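Long-range contacts in 4-methyl-5(B-hydroxyethyl)-thiazole monophosphate biosynthesis enzyme (Vibrio cholerae O1 biovar El Tor, PDB 3OT1), which is of unconfirmed function but belongs to the DJ-1/PfpI family and may take part in thiazole monophosphate biosynthesis: residues C111-A119 and M129-I139; A166-I174 and V186-Q196. All blocks are in the same frame, centred on the assembly; numbering follows the deposited sequence.

Contact 1: residues C111-A119 and M129-I139; sequences CATPALVFA and MTCHPNFFDHI
Cys-111 and His-132 are joined by the one hydrogen bond between 111-119 and 129-139: His-132 N donates to Cys-111 O at 3.0 Å, from above the carbonyl plane. Cys-111 has a strained backbone (phi 65°, psi -126°) between strand 106-110 and helix 113-119, consistent with the nucleophile elbow of the DJ-1 superfamily. Cys-111 SG obliquely approaches the His-132 ring, whose CG is anti to the backbone N (chi1 -167°), 4.2 Å from His-132 CD2. His-132 ND1 accepts from Asn-134 N, and NE2 makes a weak hydrogen bond to the backbone of the other subunit.

The rest is van der Waals packing, mostly apolar, with some CH groups against backbone carbonyls. Ala-115 CB touches Phe-135 CB, at 3.6 Å, and, roughly at right angles, His-138 CB, at 3.7 Å. Leu-116 CD2 crosses to His-138 NE2 at 3.7 Å and also meets Phe-135 CE1. Pro-114 CB rests on Thr-130 O at 3.4 Å. The selenium of Met-129 reaches the edge of the Phe-118 ring, with SE 4.2 Å from CD2.

A largely greasy interface thus fixes the helix face, and the single hydrogen bond holds the Cys-111 carbonyl at the His-132 backbone, the ring lying nearer the sulfur.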
# COMPACT_ATOMS: atom_id res chain seq x y z
N CYS A 111 7.32 -2.45 11.00
CA CYS A 111 6.85 -3.82 11.11
C CYS A 111 7.88 -4.75 11.78
O CYS A 111 8.32 -4.46 12.88
CB CYS A 111 6.42 -4.23 9.69
SG CYS A 111 5.72 -5.82 9.37
N ALA A 112 8.25 -5.86 11.14
CA ALA A 112 9.18 -6.80 11.75
C ALA A 112 10.60 -6.26 11.86
O ALA A 112 11.41 -6.77 12.63
CB ALA A 112 9.18 -8.14 10.98
N THR A 113 10.96 -5.28 11.03
CA THR A 113 12.35 -4.91 10.89
C THR A 113 13.01 -4.38 12.16
O THR A 113 14.12 -4.77 12.44
CB THR A 113 12.49 -4.00 9.66
OG1 THR A 113 12.20 -4.81 8.52
CG2 THR A 113 13.87 -3.42 9.56
N PRO A 114 12.35 -3.50 12.93
CA PRO A 114 13.05 -3.04 14.15
C PRO A 114 13.36 -4.21 15.10
O PRO A 114 14.36 -4.16 15.81
CB PRO A 114 12.06 -2.04 14.77
CG PRO A 114 11.30 -1.50 13.56
CD PRO A 114 11.12 -2.74 12.69
N ALA A 115 12.50 -5.22 15.14
CA ALA A 115 12.71 -6.41 15.99
C ALA A 115 13.77 -7.35 15.41
O ALA A 115 14.75 -7.70 16.08
CB ALA A 115 11.40 -7.13 16.20
N LEU A 116 13.56 -7.79 14.17
CA LEU A 116 14.40 -8.83 13.59
C LEU A 116 15.72 -8.33 13.03
O LEU A 116 16.64 -9.15 12.84
CB LEU A 116 13.63 -9.61 12.52
CG LEU A 116 12.39 -10.35 13.03
CD1 LEU A 116 11.77 -11.16 11.89
CD2 LEU A 116 12.71 -11.24 14.23
N VAL A 117 15.83 -7.02 12.79
CA VAL A 117 17.08 -6.43 12.34
C VAL A 117 17.74 -5.64 13.49
O VAL A 117 18.84 -6.00 13.93
CB VAL A 117 16.93 -5.57 11.08
CG1 VAL A 117 18.32 -5.05 10.66
CG2 VAL A 117 16.25 -6.38 9.97
N PHE A 118 17.11 -4.58 13.98
CA PHE A 118 17.81 -3.71 14.92
C PHE A 118 18.10 -4.41 16.26
O PHE A 118 19.24 -4.42 16.73
CB PHE A 118 17.04 -2.42 15.21
CG PHE A 118 16.74 -1.55 14.01
CD1 PHE A 118 17.44 -1.64 12.80
CD2 PHE A 118 15.73 -0.60 14.12
CE1 PHE A 118 17.10 -0.81 11.75
CE2 PHE A 118 15.42 0.22 13.08
CZ PHE A 118 16.09 0.13 11.90
N ALA A 119 17.06 -4.99 16.86
CA ALA A 119 17.22 -5.63 18.16
C ALA A 119 18.18 -6.82 18.04
O ALA A 119 19.06 -6.96 18.89
CB ALA A 119 15.89 -6.00 18.75
N MSE A 129 11.86 2.61 20.37
CA MSE A 129 11.32 2.16 19.10
C MSE A 129 10.08 1.35 19.30
O MSE A 129 9.85 0.75 20.34
CB MSE A 129 12.35 1.36 18.31
CG MSE A 129 12.81 0.08 19.00
SE MSE A 129 14.20 -0.85 18.04
CE MSE A 129 15.67 0.33 18.36
N THR A 130 9.29 1.33 18.22
CA THR A 130 8.16 0.42 18.11
C THR A 130 8.45 -0.58 16.99
O THR A 130 9.49 -0.53 16.33
CB THR A 130 6.82 1.16 17.90
OG1 THR A 130 5.74 0.27 18.18
CG2 THR A 130 6.65 1.71 16.51
N CYS A 131 7.53 -1.53 16.83
CA CYS A 131 7.62 -2.56 15.80
C CYS A 131 6.26 -3.21 15.70
O CYS A 131 5.32 -2.79 16.37
CB CYS A 131 8.70 -3.60 16.14
SG CYS A 131 8.45 -4.55 17.63
N HIS A 132 6.15 -4.25 14.89
CA HIS A 132 4.88 -4.97 14.82
C HIS A 132 4.53 -5.55 16.19
O HIS A 132 5.40 -6.10 16.85
CB HIS A 132 4.98 -6.09 13.81
CG HIS A 132 3.67 -6.66 13.46
ND1 HIS A 132 3.00 -7.56 14.26
CD2 HIS A 132 2.87 -6.41 12.40
CE1 HIS A 132 1.84 -7.83 13.70
NE2 HIS A 132 1.75 -7.18 12.55
N PRO A 133 3.27 -5.45 16.62
CA PRO A 133 2.90 -5.96 17.94
C PRO A 133 3.26 -7.41 18.17
O PRO A 133 3.53 -7.80 19.30
CB PRO A 133 1.39 -5.75 17.96
CG PRO A 133 1.18 -4.56 17.14
CD PRO A 133 2.16 -4.70 16.01
N ASN A 134 3.27 -8.23 17.11
CA ASN A 134 3.59 -9.64 17.29
C ASN A 134 5.07 -9.85 17.59
O ASN A 134 5.48 -10.97 17.92
CB ASN A 134 3.07 -10.50 16.11
CG ASN A 134 1.56 -10.64 16.10
OD1 ASN A 134 0.87 -10.39 17.09
ND2 ASN A 134 1.02 -10.96 14.93
N PHE A 135 5.86 -8.76 17.56
CA PHE A 135 7.28 -8.78 17.87
C PHE A 135 7.68 -7.82 19.01
O PHE A 135 8.87 -7.63 19.26
CB PHE A 135 8.12 -8.51 16.60
CG PHE A 135 8.04 -9.62 15.60
CD1 PHE A 135 8.84 -10.72 15.72
CD2 PHE A 135 7.12 -9.58 14.57
CE1 PHE A 135 8.76 -11.77 14.83
CE2 PHE A 135 7.02 -10.63 13.66
CZ PHE A 135 7.84 -11.73 13.79
N PHE A 136 6.70 -7.26 19.72
CA PHE A 136 7.01 -6.34 20.82
C PHE A 136 7.98 -6.96 21.83
O PHE A 136 8.80 -6.26 22.43
CB PHE A 136 5.74 -5.96 21.58
CG PHE A 136 4.87 -4.90 20.93
CD1 PHE A 136 5.31 -4.02 19.94
CD2 PHE A 136 3.59 -4.72 21.44
CE1 PHE A 136 4.43 -3.06 19.45
CE2 PHE A 136 2.74 -3.77 20.95
CZ PHE A 136 3.16 -2.92 19.98
N ASP A 137 7.87 -8.27 22.01
CA ASP A 137 8.70 -8.95 23.00
C ASP A 137 10.19 -8.99 22.66
O ASP A 137 11.01 -9.36 23.49
CB ASP A 137 8.14 -10.36 23.30
CG ASP A 137 8.24 -11.33 22.13
OD1 ASP A 137 8.08 -12.54 22.40
OD2 ASP A 137 8.47 -10.94 20.96
N HIS A 138 10.55 -8.59 21.44
CA HIS A 138 11.94 -8.49 21.03
C HIS A 138 12.62 -7.19 21.47
O HIS A 138 13.84 -7.06 21.39
CB HIS A 138 12.05 -8.56 19.51
CG HIS A 138 11.85 -9.93 18.95
ND1 HIS A 138 10.78 -10.73 19.25
CD2 HIS A 138 12.60 -10.62 18.06
CE1 HIS A 138 10.88 -11.87 18.59
NE2 HIS A 138 11.98 -11.83 17.86
N ILE A 139 11.84 -6.20 21.88
CA ILE A 139 12.38 -4.88 22.19
C ILE A 139 12.53 -4.78 23.72
O ILE A 139 11.61 -5.17 24.45
CB ILE A 139 11.41 -3.79 21.68
CG1 ILE A 139 11.01 -4.00 20.21
CG2 ILE A 139 11.99 -2.42 21.93
CD1 ILE A 139 12.16 -4.13 19.25

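Contact 2: residues A166-I174 and V186-Q196; sequences ALEFALAMI and VAAPMVLHPQQ
The carboxylate of Glu-168 and the amide of Gln-196 meet with their planes 60° apart, Gln-196 NE2 approaching OE2 from above the carboxylate plane at 2.9 Å. Beyond them, the His-193 ring carries Pro-194 CD against one face and has Gln-195 CA at its edge. These groups mark the start of helix 194-201, where His-193 is the N-cap and forms a capping box with Gln-196: His-193 N donates to Gln-196 OE1 in the carbonyl plane, on a lone pair, while His-193 ND1 accepts from Gln-195 N. The same amide therefore closes the helix start with its oxygen and holds helix 166-178 with its nitrogen. Arg-148 gives Glu-168 OE2 a second, charged partner.

The remainder is a hydrophobic packing of helix 166-178 against the turn from helix 180-187 to helix 194-201. In the conformers described, Leu-167 sets CG anti to the backbone N (chi1 -175°), and chi2 (47°) turns CD1 to Met-190 and CD2 to Leu-192 CD1, at 3.8 Å; Leu-171 CD1 meets Leu-192 CD2 tip to tip. Ile-174 CD1 adds a looser touch on Val-186. Leu-171 spreads its methyls, CD1 to Ala-187 CB at 3.9 Å and CD2 to Val-186 CG1 at the same distance.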
# COMPACT_ATOMS: atom_id res chain seq x y z
N ALA A 166 1.51 2.20 7.73
CA ALA A 166 2.53 2.53 6.76
C ALA A 166 2.35 3.93 6.17
O ALA A 166 3.32 4.63 5.93
CB ALA A 166 2.63 1.46 5.67
N LEU A 167 1.11 4.31 5.87
CA LEU A 167 0.85 5.64 5.36
C LEU A 167 1.23 6.72 6.40
O LEU A 167 1.89 7.71 6.09
CB LEU A 167 -0.60 5.72 4.96
CG LEU A 167 -1.07 6.99 4.29
CD1 LEU A 167 -0.11 7.42 3.21
CD2 LEU A 167 -2.49 6.79 3.74
N GLU A 168 0.82 6.50 7.65
CA GLU A 168 1.17 7.41 8.74
C GLU A 168 2.69 7.53 8.87
O GLU A 168 3.21 8.62 9.05
CB GLU A 168 0.60 6.88 10.06
CG GLU A 168 -0.90 6.94 10.14
CD GLU A 168 -1.45 5.94 11.13
OE1 GLU A 168 -1.36 6.19 12.34
OE2 GLU A 168 -1.94 4.87 10.70
N PHE A 169 3.39 6.42 8.75
CA PHE A 169 4.85 6.36 8.83
C PHE A 169 5.49 7.15 7.69
O PHE A 169 6.42 7.95 7.92
CB PHE A 169 5.22 4.88 8.80
CG PHE A 169 6.67 4.54 8.56
CD1 PHE A 169 7.63 4.69 9.55
CD2 PHE A 169 7.05 3.93 7.38
CE1 PHE A 169 8.90 4.25 9.35
CE2 PHE A 169 8.35 3.51 7.18
CZ PHE A 169 9.28 3.68 8.17
N ALA A 170 5.09 6.88 6.45
CA ALA A 170 5.66 7.58 5.31
C ALA A 170 5.40 9.10 5.38
O ALA A 170 6.30 9.89 5.06
CB ALA A 170 5.14 6.98 4.02
N LEU A 171 4.21 9.49 5.80
CA LEU A 171 3.90 10.90 5.96
C LEU A 171 4.74 11.54 7.06
O LEU A 171 5.18 12.68 6.91
CB LEU A 171 2.41 11.09 6.20
CG LEU A 171 1.55 10.77 4.97
CD1 LEU A 171 0.08 10.57 5.38
CD2 LEU A 171 1.69 11.80 3.85
N ALA A 172 4.98 10.81 8.15
CA ALA A 172 5.87 11.31 9.21
C ALA A 172 7.29 11.49 8.69
O ALA A 172 7.97 12.46 9.05
CB ALA A 172 5.87 10.34 10.38
N MSE A 173 7.75 10.58 7.84
CA MSE A 173 9.05 10.75 7.20
C MSE A 173 9.12 12.05 6.42
O MSE A 173 10.10 12.79 6.53
CB MSE A 173 9.36 9.61 6.23
CG MSE A 173 9.71 8.27 6.81
SE MSE A 173 10.24 7.01 5.46
CE MSE A 173 11.51 7.93 5.06
N ILE A 174 8.10 12.33 5.65
CA ILE A 174 8.04 13.60 4.91
C ILE A 174 8.09 14.79 5.86
O ILE A 174 8.83 15.75 5.62
CB ILE A 174 6.81 13.67 4.01
CG1 ILE A 174 6.86 12.61 2.90
CG2 ILE A 174 6.68 15.06 3.36
CD1 ILE A 174 5.48 12.30 2.30
N VAL A 186 0.62 16.59 0.95
CA VAL A 186 0.65 15.26 0.37
C VAL A 186 -0.45 14.38 0.98
O VAL A 186 -1.07 13.56 0.30
CB VAL A 186 2.07 14.64 0.55
CG1 VAL A 186 2.08 13.14 0.18
CG2 VAL A 186 3.07 15.43 -0.28
N ALA A 187 -0.69 14.54 2.28
CA ALA A 187 -1.70 13.73 2.96
C ALA A 187 -3.13 14.02 2.51
O ALA A 187 -3.95 13.11 2.48
CB ALA A 187 -1.60 13.93 4.49
N ALA A 188 -3.45 15.25 2.19
CA ALA A 188 -4.84 15.62 1.98
C ALA A 188 -5.53 14.74 0.91
O ALA A 188 -6.62 14.19 1.16
CB ALA A 188 -4.95 17.12 1.65
N PRO A 189 -4.91 14.54 -0.26
CA PRO A 189 -5.55 13.68 -1.28
C PRO A 189 -5.61 12.21 -1.00
O PRO A 189 -6.18 11.45 -1.79
CB PRO A 189 -4.62 13.83 -2.49
CG PRO A 189 -3.86 15.00 -2.25
CD PRO A 189 -3.71 15.19 -0.79
N MSE A 190 -5.08 11.78 0.09
CA MSE A 190 -4.96 10.40 0.21
C MSE A 190 -6.16 9.79 0.95
O MSE A 190 -6.26 8.59 1.01
CB MSE A 190 -3.58 10.13 0.74
CG MSE A 190 -2.53 10.80 -0.13
SE MSE A 190 -0.79 10.34 0.47
CE MSE A 190 -0.73 8.51 -0.14
N VAL A 191 -7.09 10.61 1.46
CA VAL A 191 -8.33 10.14 2.13
C VAL A 191 -7.95 9.28 3.34
O VAL A 191 -8.49 8.20 3.58
CB VAL A 191 -9.36 9.43 1.19
CG1 VAL A 191 -10.73 9.48 1.81
CG2 VAL A 191 -9.37 10.10 -0.19
N LEU A 192 -7.01 9.81 4.13
CA LEU A 192 -6.72 9.25 5.45
C LEU A 192 -7.98 9.27 6.29
O LEU A 192 -8.86 10.08 6.08
CB LEU A 192 -5.66 10.08 6.18
CG LEU A 192 -4.19 9.85 5.83
CD1 LEU A 192 -3.85 10.28 4.43
CD2 LEU A 192 -3.33 10.56 6.86
N HIS A 193 -8.00 8.39 7.29
CA HIS A 193 -9.01 8.49 8.31
C HIS A 193 -8.77 9.83 9.00
O HIS A 193 -7.62 10.24 9.20
CB HIS A 193 -8.90 7.33 9.32
CG HIS A 193 -10.01 7.32 10.32
ND1 HIS A 193 -10.02 8.15 11.41
CD2 HIS A 193 -11.17 6.63 10.35
CE1 HIS A 193 -11.15 7.97 12.08
NE2 HIS A 193 -11.86 7.04 11.46
N PRO A 194 -9.83 10.54 9.39
CA PRO A 194 -9.67 11.83 10.06
C PRO A 194 -8.67 11.84 11.23
O PRO A 194 -7.91 12.82 11.36
CB PRO A 194 -11.08 12.13 10.54
CG PRO A 194 -11.89 11.58 9.41
CD PRO A 194 -11.25 10.27 9.11
N GLN A 195 -8.60 10.74 11.99
CA GLN A 195 -7.67 10.64 13.10
C GLN A 195 -6.23 10.61 12.62
O GLN A 195 -5.34 11.22 13.25
CB GLN A 195 -7.95 9.41 13.98
CG GLN A 195 -9.15 9.58 14.91
CD GLN A 195 -8.88 10.64 15.97
OE1 GLN A 195 -7.97 10.48 16.79
NE2 GLN A 195 -9.62 11.74 15.94
N GLN A 196 -5.99 9.89 11.52
CA GLN A 196 -4.65 9.83 10.94
C GLN A 196 -4.22 11.25 10.52
O GLN A 196 -3.08 11.67 10.71
CB GLN A 196 -4.60 8.83 9.80
CG GLN A 196 -4.84 7.37 10.25
CD GLN A 196 -5.04 6.42 9.07
OE1 GLN A 196 -5.76 6.73 8.12
NE2 GLN A 196 -4.37 5.25 9.11

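Overall arrangement
Contact 1 and contact 2 follow one another along the chain, with centres 22 Å apart and nearest atoms about 7 Å apart, so they do not touch. Their centres lie about 13 and 14 Å from that of the chain, and strands 106-110 and 157-160 of the main sheet connect them: side chains of 111-119 and of 166-174 pack on both. Contact 1 includes Cys-111, at the position of the nucleophile elbow in this superfamily, and probably borders the active site. Contact 2 joins three helices of the C-terminal part. Both reach the second subunit, contact 1 through His-132 and its neighbours, contact 2 through backbone groups of 189-192.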